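Local coordinates for protein ribulose-bisphosphate carboxylase (Alicyclobacillus acidocaldarius subsp. acidocaldarius, PDB 4NAS) that belongs to the ribulose bisphosphate carboxylase large-chain family and binds a calcium ion in its TIM-barrel catalytic domain, at residues Ala214-Gly219 with Ala238-Val243; Pro263-Pro268 with Ile299-Ser304. All coordinates share one frame; numbering follows the deposited sequence.

Contact 1: residues Ala214-Gly219 with Ala238-Val243; sequences AVNLTG and ALLVNV
Ala214, Val215 and Asn216 pair in parallel register with Ala238, Leu239 and Leu240, across the two strands of the beta-alpha-beta unit formed with helix 221-233 in the TIM barrel. The axes diverge by 39°, and the paired part is close: Leu240 N donates to Val215 O (2.8 Å) from above the carbonyl plane, whereas Leu217 N meets Leu240 O (2.9 Å) in that plane with a nearly straight N-H...O angle of 171°. Val215 N gives the third bond, to Ala238 O. On the face of Val215 and Leu239 the side chains that meet are apolar. With CG of Leu217 anti to its backbone N (chi1 -177°), the branch runs alongside Val241, and its CD2 lies 4.0 Å from Val241 CG2 and equally 4.0 Å from Leu239 CD1.

Past Leu240 the strands part and the contact becomes looser and wetter, though still buried. Asn216 OD1 and Asn242 ND2 stay 3.7 Å apart, their amide planes almost perpendicular, and a water occupies the fork. It lies 2.7 Å from Asn216 OD1, is also close to Leu217 O, and accepts a bond from Asn242 N (3.0 Å). The other end of the Asn216 amide is held by Phe181, ND2 donating to its carbonyl O.

Leu240 lies on the inward face with Asn216; the Leu240 side chain is about 7 Å from a bound calcium ion and touches Leu265 and His267 of strand 264-267. On the outward face, helix 221-233 covers Val215, Leu217 and Leu239, while helix 248-256 packs on Leu217 and Val241.

Contact 2: residues Pro263-Pro268 with Ile299-Ser304; sequences PILAHP and IGIFPS
Ile264 O receives the N-H of Ile299 at 3.2 Å, the first bond between two adjacent parallel strands of the TIM barrel, whose axes run within 16° of each other.

Leu265, the next residue, turns to the opposite face and sits opposite Ile299. Its CG points away from the backbone N (chi1 167°), which carries CD1 across toward the other strand, where this one methyl touches two isoleucines at the same distance: 3.6 Å to Ile299 CG2 and 3.6 Å to Ile301 CD1.

Ala266 is gripped at both ends of its backbone. Its N donates to Ile299 O (2.9 Å) and its O accepts from Ile301 N, each donor approaching nearly head-on to the carbonyl. Its small CB shares a face with the position of Gly300, and Met292 of helix 284-295 packs on Ala266.

The side chain of His267 starts away from strand 299-303 and lies about 5 Å from a bound calcium ion. Across the contact, only its CD2 comes near Ile301 CD1, at an oblique approach. ND1 is hydrogen-bonded to Ala269 N, which would limit rotation of the ring; Glu179, a calcium ligand, also touches His267.

At Pro268, the side chains of the proline and Ile301 cross at about a right angle. Leu288 of helix 284-295 also packs on this proline, as does Met104 of the second subunit. Pro268 CD lies 3.3 Å from Ile301 O and 3.6 Å from Ile301 CG2, and is also 3.4 Å above the plane of the His267 ring, toward its rim.

From the N terminus, contact 1 comes first: residues 214-219 lead through helix 221-233 to residues 238-243, closing a short loop. Contact 2 opens only after that, and its 30-residue loop between 263-268 and 299-304 is longer, holding helix 284-295 and strand 281-282, which pairs with strand 108-114 in the mixed sheet. The two loops therefore follow in series, neither nested nor crossing. They meet laterally, because strands 238-242 and 264-267 are sheet neighbours: Val241 O and His267 N lie 2.8 Å apart, a probable hydrogen bond. Together the contacts join four consecutive barrel strands, and both reach the second subunit.

Contact 1: residues Ala214-Gly219 with Ala238-Val243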
ATOM      1  N   ALA B 214      13.890   2.048  20.138  1.00 22.63           N
ATOM      2  CA  ALA B 214      12.955   2.232  19.041  1.00 18.26           C
ATOM      3  C   ALA B 214      11.738   1.311  19.209  1.00 23.74           C
ATOM      4  O   ALA B 214      11.821   0.070  19.077  1.00 19.88           O
ATOM      5  CB  ALA B 214      13.628   1.963  17.716  1.00 19.26           C
ATOM      6  N   VAL B 215      10.612   1.935  19.492  1.00 21.58           N
ATOM      7  CA  VAL B 215       9.416   1.231  19.902  1.00 20.54           C
ATOM      8  C   VAL B 215       8.452   1.170  18.729  1.00 19.18           C
ATOM      9  O   VAL B 215       8.299   2.131  17.979  1.00 23.58           O
ATOM     10  CB  VAL B 215       8.781   1.924  21.145  1.00 26.07           C
ATOM     11  CG1 VAL B 215       8.472   3.401  20.866  1.00 18.38           C
ATOM     12  CG2 VAL B 215       7.578   1.162  21.640  1.00 21.56           C
ATOM     13  N   ASN B 216       7.851   0.011  18.531  1.00 20.57           N
ATOM     14  CA  ASN B 216       6.891  -0.159  17.452  1.00 21.90           C
ATOM     15  C   ASN B 216       5.670   0.769  17.618  1.00 20.89           C
ATOM     16  O   ASN B 216       5.006   0.736  18.652  1.00 22.27           O
ATOM     17  CB  ASN B 216       6.477  -1.632  17.377  1.00 18.21           C
ATOM     18  CG  ASN B 216       6.028  -2.054  15.974  1.00 28.57           C
ATOM     19  OD1 ASN B 216       6.190  -1.311  15.001  1.00 29.18           O
ATOM     20  ND2 ASN B 216       5.461  -3.254  15.872  1.00 28.09           N
ATOM     21  N   LEU B 217       5.381   1.593  16.604  1.00 26.09           N
ATOM     22  CA  LEU B 217       4.216   2.500  16.632  1.00 18.19           C
ATOM     23  C   LEU B 217       3.004   1.785  16.073  1.00 20.96           C
ATOM     24  O   LEU B 217       3.001   1.392  14.916  1.00 17.25           O
ATOM     25  CB  LEU B 217       4.491   3.754  15.804  1.00 18.28           C
ATOM     26  CG  LEU B 217       3.382   4.812  15.800  1.00 22.71           C
ATOM     27  CD1 LEU B 217       2.973   5.259  17.220  1.00 21.41           C
ATOM     28  CD2 LEU B 217       3.868   5.986  14.991  1.00 25.29           C
ATOM     29  N   THR B 218       1.998   1.554  16.909  1.00 18.85           N
ATOM     30  CA  THR B 218       0.918   0.648  16.536  1.00 26.31           C
ATOM     31  C   THR B 218      -0.441   1.124  17.031  1.00 30.58           C
ATOM     32  O   THR B 218      -0.530   2.025  17.871  1.00 26.30           O
ATOM     33  CB  THR B 218       1.139  -0.750  17.146  1.00 27.47           C
ATOM     34  OG1 THR B 218       1.043  -0.668  18.571  1.00 23.94           O
ATOM     35  CG2 THR B 218       2.490  -1.291  16.777  1.00 19.29           C
ATOM     36  N   GLY B 219      -1.489   0.465  16.541  1.00 30.01           N
ATOM     37  CA  GLY B 219      -2.856   0.829  16.858  1.00 24.73           C
ATOM     38  C   GLY B 219      -3.546   1.506  15.677  1.00 20.59           C
ATOM     39  O   GLY B 219      -2.973   1.653  14.606  1.00 22.99           O
ATOM     40  N   ALA B 238      13.327   6.356  19.280  1.00 25.69           N
ATOM     41  CA  ALA B 238      12.799   6.422  17.922  1.00 28.69           C
ATOM     42  C   ALA B 238      11.452   5.709  17.870  1.00 26.53           C
ATOM     43  O   ALA B 238      11.132   4.895  18.739  1.00 27.69           O
ATOM     44  CB  ALA B 238      13.778   5.800  16.915  1.00 29.87           C
ATOM     45  N   LEU B 239      10.661   6.037  16.862  1.00 22.95           N
ATOM     46  CA  LEU B 239       9.465   5.278  16.531  1.00 21.64           C
ATOM     47  C   LEU B 239       9.763   4.323  15.356  1.00 19.95           C
ATOM     48  O   LEU B 239      10.204   4.753  14.286  1.00 21.68           O
ATOM     49  CB  LEU B 239       8.321   6.224  16.155  1.00 29.95           C
ATOM     50  CG  LEU B 239       7.982   7.354  17.140  1.00 28.51           C
ATOM     51  CD1 LEU B 239       6.821   8.195  16.606  1.00 27.93           C
ATOM     52  CD2 LEU B 239       7.643   6.821  18.526  1.00 26.55           C
ATOM     53  N   LEU B 240       9.514   3.036  15.580  1.00 16.62           N
ATOM     54  CA  LEU B 240       9.565   2.011  14.539  1.00 16.56           C
ATOM     55  C   LEU B 240       8.230   2.049  13.793  1.00 19.98           C
ATOM     56  O   LEU B 240       7.167   1.872  14.390  1.00 22.54           O
ATOM     57  CB  LEU B 240       9.778   0.629  15.187  1.00 21.17           C
ATOM     58  CG  LEU B 240       9.778  -0.574  14.240  1.00 24.39           C
ATOM     59  CD1 LEU B 240      10.809  -0.347  13.133  1.00 21.67           C
ATOM     60  CD2 LEU B 240      10.034  -1.916  14.972  1.00 15.53           C
ATOM     61  N   VAL B 241       8.267   2.338  12.497  1.00 20.42           N
ATOM     62  CA  VAL B 241       7.025   2.437  11.756  1.00 21.41           C
ATOM     63  C   VAL B 241       7.067   1.517  10.551  1.00 20.08           C
ATOM     64  O   VAL B 241       8.001   1.582   9.733  1.00 13.72           O
ATOM     65  CB  VAL B 241       6.737   3.896  11.298  1.00 19.72           C
ATOM     66  CG1 VAL B 241       5.386   3.986  10.597  1.00 22.08           C
ATOM     67  CG2 VAL B 241       6.739   4.841  12.481  1.00 16.13           C
ATOM     68  N   ASN B 242       6.068   0.644  10.470  1.00 16.74           N
ATOM     69  CA  ASN B 242       5.788  -0.121   9.261  1.00 18.79           C
ATOM     70  C   ASN B 242       5.122   0.760   8.198  1.00 13.19           C
ATOM     71  O   ASN B 242       3.902   0.739   7.996  1.00 15.04           O
ATOM     72  CB  ASN B 242       4.907  -1.304   9.594  1.00 18.64           C
ATOM     73  CG  ASN B 242       5.631  -2.316  10.476  1.00 19.73           C
ATOM     74  OD1 ASN B 242       6.694  -2.836  10.102  1.00 20.02           O
ATOM     75  ND2 ASN B 242       5.081  -2.569  11.658  1.00 17.36           N
ATOM     76  N   VAL B 243       5.951   1.523   7.524  1.00 14.63           N
ATOM     77  CA  VAL B 243       5.442   2.606   6.668  1.00 19.31           C
ATOM     78  C   VAL B 243       4.473   2.148   5.589  1.00 12.81           C
ATOM     79  O   VAL B 243       3.383   2.738   5.381  1.00 20.26           O
ATOM     80  CB  VAL B 243       6.609   3.354   6.037  1.00 22.96           C
ATOM     81  CG1 VAL B 243       6.084   4.529   5.215  1.00 16.71           C
ATOM     82  CG2 VAL B 243       7.539   3.841   7.146  1.00 27.73           C
TER
HETATM   83  O   HOH W   1       4.792  -0.051  13.120  1.00 20.48           O

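Contact 2: residues Pro263-Pro268 with Ile299-Ser304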
ATOM      1  N   PRO B 263      12.924  10.636  16.355  1.00 24.14           N
ATOM      2  CA  PRO B 263      13.204  10.147  14.993  1.00 24.60           C
ATOM      3  C   PRO B 263      12.283   9.012  14.559  1.00 23.61           C
ATOM      4  O   PRO B 263      11.803   8.237  15.398  1.00 20.63           O
ATOM      5  CB  PRO B 263      14.646   9.638  15.095  1.00 23.28           C
ATOM      6  CG  PRO B 263      15.255  10.441  16.205  1.00 27.20           C
ATOM      7  CD  PRO B 263      14.142  10.674  17.194  1.00 26.27           C
ATOM      8  N   ILE B 264      12.036   8.915  13.253  1.00 20.94           N
ATOM      9  CA  ILE B 264      11.286   7.797  12.707  1.00 20.60           C
ATOM     10  C   ILE B 264      12.228   6.711  12.130  1.00 17.05           C
ATOM     11  O   ILE B 264      13.153   6.994  11.363  1.00 17.43           O
ATOM     12  CB  ILE B 264      10.278   8.284  11.622  1.00 16.79           C
ATOM     13  CG1 ILE B 264       9.208   9.183  12.275  1.00 26.75           C
ATOM     14  CG2 ILE B 264       9.697   7.088  10.846  1.00 15.89           C
ATOM     15  CD1 ILE B 264       8.336   9.937  11.287  1.00 26.46           C
ATOM     16  N   LEU B 265      11.983   5.470  12.509  1.00 19.46           N
ATOM     17  CA  LEU B 265      12.762   4.355  11.997  1.00 15.47           C
ATOM     18  C   LEU B 265      11.836   3.584  11.042  1.00 14.79           C
ATOM     19  O   LEU B 265      10.951   2.827  11.467  1.00 18.62           O
ATOM     20  CB  LEU B 265      13.268   3.474  13.157  1.00 18.29           C
ATOM     21  CG  LEU B 265      13.864   2.081  12.847  1.00 18.46           C
ATOM     22  CD1 LEU B 265      15.172   2.210  12.053  1.00 19.80           C
ATOM     23  CD2 LEU B 265      14.098   1.249  14.154  1.00 21.50           C
ATOM     24  N   ALA B 266      12.022   3.823   9.747  1.00 18.80           N
ATOM     25  CA  ALA B 266      11.203   3.189   8.714  1.00 18.02           C
ATOM     26  C   ALA B 266      11.520   1.710   8.459  1.00 14.92           C
ATOM     27  O   ALA B 266      12.623   1.346   7.998  1.00 14.34           O
ATOM     28  CB  ALA B 266      11.294   3.953   7.450  1.00 24.21           C
ATOM     29  N   HIS B 267      10.543   0.844   8.718  1.00 14.38           N
ATOM     30  CA  HIS B 267      10.763  -0.592   8.488  1.00 16.76           C
ATOM     31  C   HIS B 267      10.124  -0.985   7.146  1.00 15.52           C
ATOM     32  O   HIS B 267       9.045  -0.522   6.833  1.00 14.00           O
ATOM     33  CB  HIS B 267      10.208  -1.458   9.649  1.00 18.09           C
ATOM     34  CG  HIS B 267      10.565  -2.912   9.530  1.00 15.10           C
ATOM     35  ND1 HIS B 267       9.898  -3.775   8.682  1.00 14.33           N
ATOM     36  CD2 HIS B 267      11.573  -3.638  10.080  1.00 19.37           C
ATOM     37  CE1 HIS B 267      10.459  -4.972   8.735  1.00 17.44           C
ATOM     38  NE2 HIS B 267      11.486  -4.914   9.569  1.00 18.25           N
ATOM     39  N   PRO B 268      10.782  -1.851   6.352  1.00 16.35           N
ATOM     40  CA  PRO B 268      10.234  -2.132   5.013  1.00 17.08           C
ATOM     41  C   PRO B 268       9.144  -3.192   4.918  1.00 18.14           C
ATOM     42  O   PRO B 268       8.870  -3.605   3.793  1.00 17.37           O
ATOM     43  CB  PRO B 268      11.458  -2.650   4.241  1.00 17.81           C
ATOM     44  CG  PRO B 268      12.294  -3.261   5.268  1.00 17.68           C
ATOM     45  CD  PRO B 268      12.148  -2.377   6.495  1.00 15.17           C
ATOM     46  N   ILE B 299      15.782   7.157   9.565  1.00 23.82           N
ATOM     47  CA  ILE B 299      16.603   5.977   9.361  1.00 15.60           C
ATOM     48  C   ILE B 299      15.808   5.047   8.485  1.00 14.88           C
ATOM     49  O   ILE B 299      14.615   4.794   8.740  1.00 14.83           O
ATOM     50  CB  ILE B 299      16.921   5.253  10.693  1.00 24.14           C
ATOM     51  CG1 ILE B 299      17.619   6.208  11.670  1.00 23.82           C
ATOM     52  CG2 ILE B 299      17.827   4.043  10.432  1.00 17.92           C
ATOM     53  CD1 ILE B 299      17.676   5.681  13.082  1.00 25.69           C
ATOM     54  N   GLY B 300      16.454   4.511   7.456  1.00 15.16           N
ATOM     55  CA  GLY B 300      15.743   3.646   6.534  1.00 15.46           C
ATOM     56  C   GLY B 300      16.369   2.257   6.482  1.00 20.69           C
ATOM     57  O   GLY B 300      17.548   2.118   6.171  1.00 16.87           O
ATOM     58  N   ILE B 301      15.564   1.243   6.789  1.00 19.66           N
ATOM     59  CA  ILE B 301      15.984  -0.155   6.786  1.00 17.50           C
ATOM     60  C   ILE B 301      15.604  -0.751   5.427  1.00 18.60           C
ATOM     61  O   ILE B 301      14.491  -0.551   4.966  1.00 16.44           O
ATOM     62  CB  ILE B 301      15.221  -0.935   7.891  1.00 13.65           C
ATOM     63  CG1 ILE B 301      15.534  -0.370   9.283  1.00 19.42           C
ATOM     64  CG2 ILE B 301      15.465  -2.455   7.765  1.00 13.70           C
ATOM     65  CD1 ILE B 301      14.652  -0.953  10.400  1.00 23.31           C
ATOM     66  N   PHE B 302      16.531  -1.452   4.783  1.00 14.15           N
ATOM     67  CA  PHE B 302      16.288  -2.051   3.466  1.00 13.20           C
ATOM     68  C   PHE B 302      17.191  -3.285   3.347  1.00 16.09           C
ATOM     69  O   PHE B 302      18.179  -3.396   4.093  1.00 23.28           O
ATOM     70  CB  PHE B 302      16.558  -1.022   2.325  1.00 15.82           C
ATOM     71  CG  PHE B 302      17.935  -0.405   2.368  1.00 17.13           C
ATOM     72  CD1 PHE B 302      18.176   0.730   3.128  1.00 13.70           C
ATOM     73  CD2 PHE B 302      19.003  -0.984   1.675  1.00 24.90           C
ATOM     74  CE1 PHE B 302      19.452   1.286   3.187  1.00 18.37           C
ATOM     75  CE2 PHE B 302      20.293  -0.432   1.731  1.00 23.30           C
ATOM     76  CZ  PHE B 302      20.519   0.702   2.495  1.00 18.32           C
ATOM     77  N   PRO B 303      16.840  -4.255   2.474  1.00 17.64           N
ATOM     78  CA  PRO B 303      17.659  -5.474   2.362  1.00 18.00           C
ATOM     79  C   PRO B 303      19.067  -5.169   1.867  1.00 21.85           C
ATOM     80  O   PRO B 303      19.178  -4.422   0.886  1.00 24.33           O
ATOM     81  CB  PRO B 303      16.900  -6.304   1.307  1.00 23.02           C
ATOM     82  CG  PRO B 303      15.514  -5.860   1.418  1.00 18.47           C
ATOM     83  CD  PRO B 303      15.540  -4.408   1.789  1.00 18.36           C
ATOM     84  N   SER B 304      20.105  -5.698   2.532  1.00 18.81           N
ATOM     85  CA  SER B 304      21.501  -5.457   2.131  1.00 21.15           C
ATOM     86  C   SER B 304      21.878  -6.297   0.918  1.00 22.28           C
ATOM     87  O   SER B 304      21.159  -7.228   0.555  1.00 21.95           O
ATOM     88  CB  SER B 304      22.488  -5.813   3.245  1.00 27.97           C
ATOM     89  OG  SER B 304      22.645  -7.236   3.345  1.00 19.99           O
TER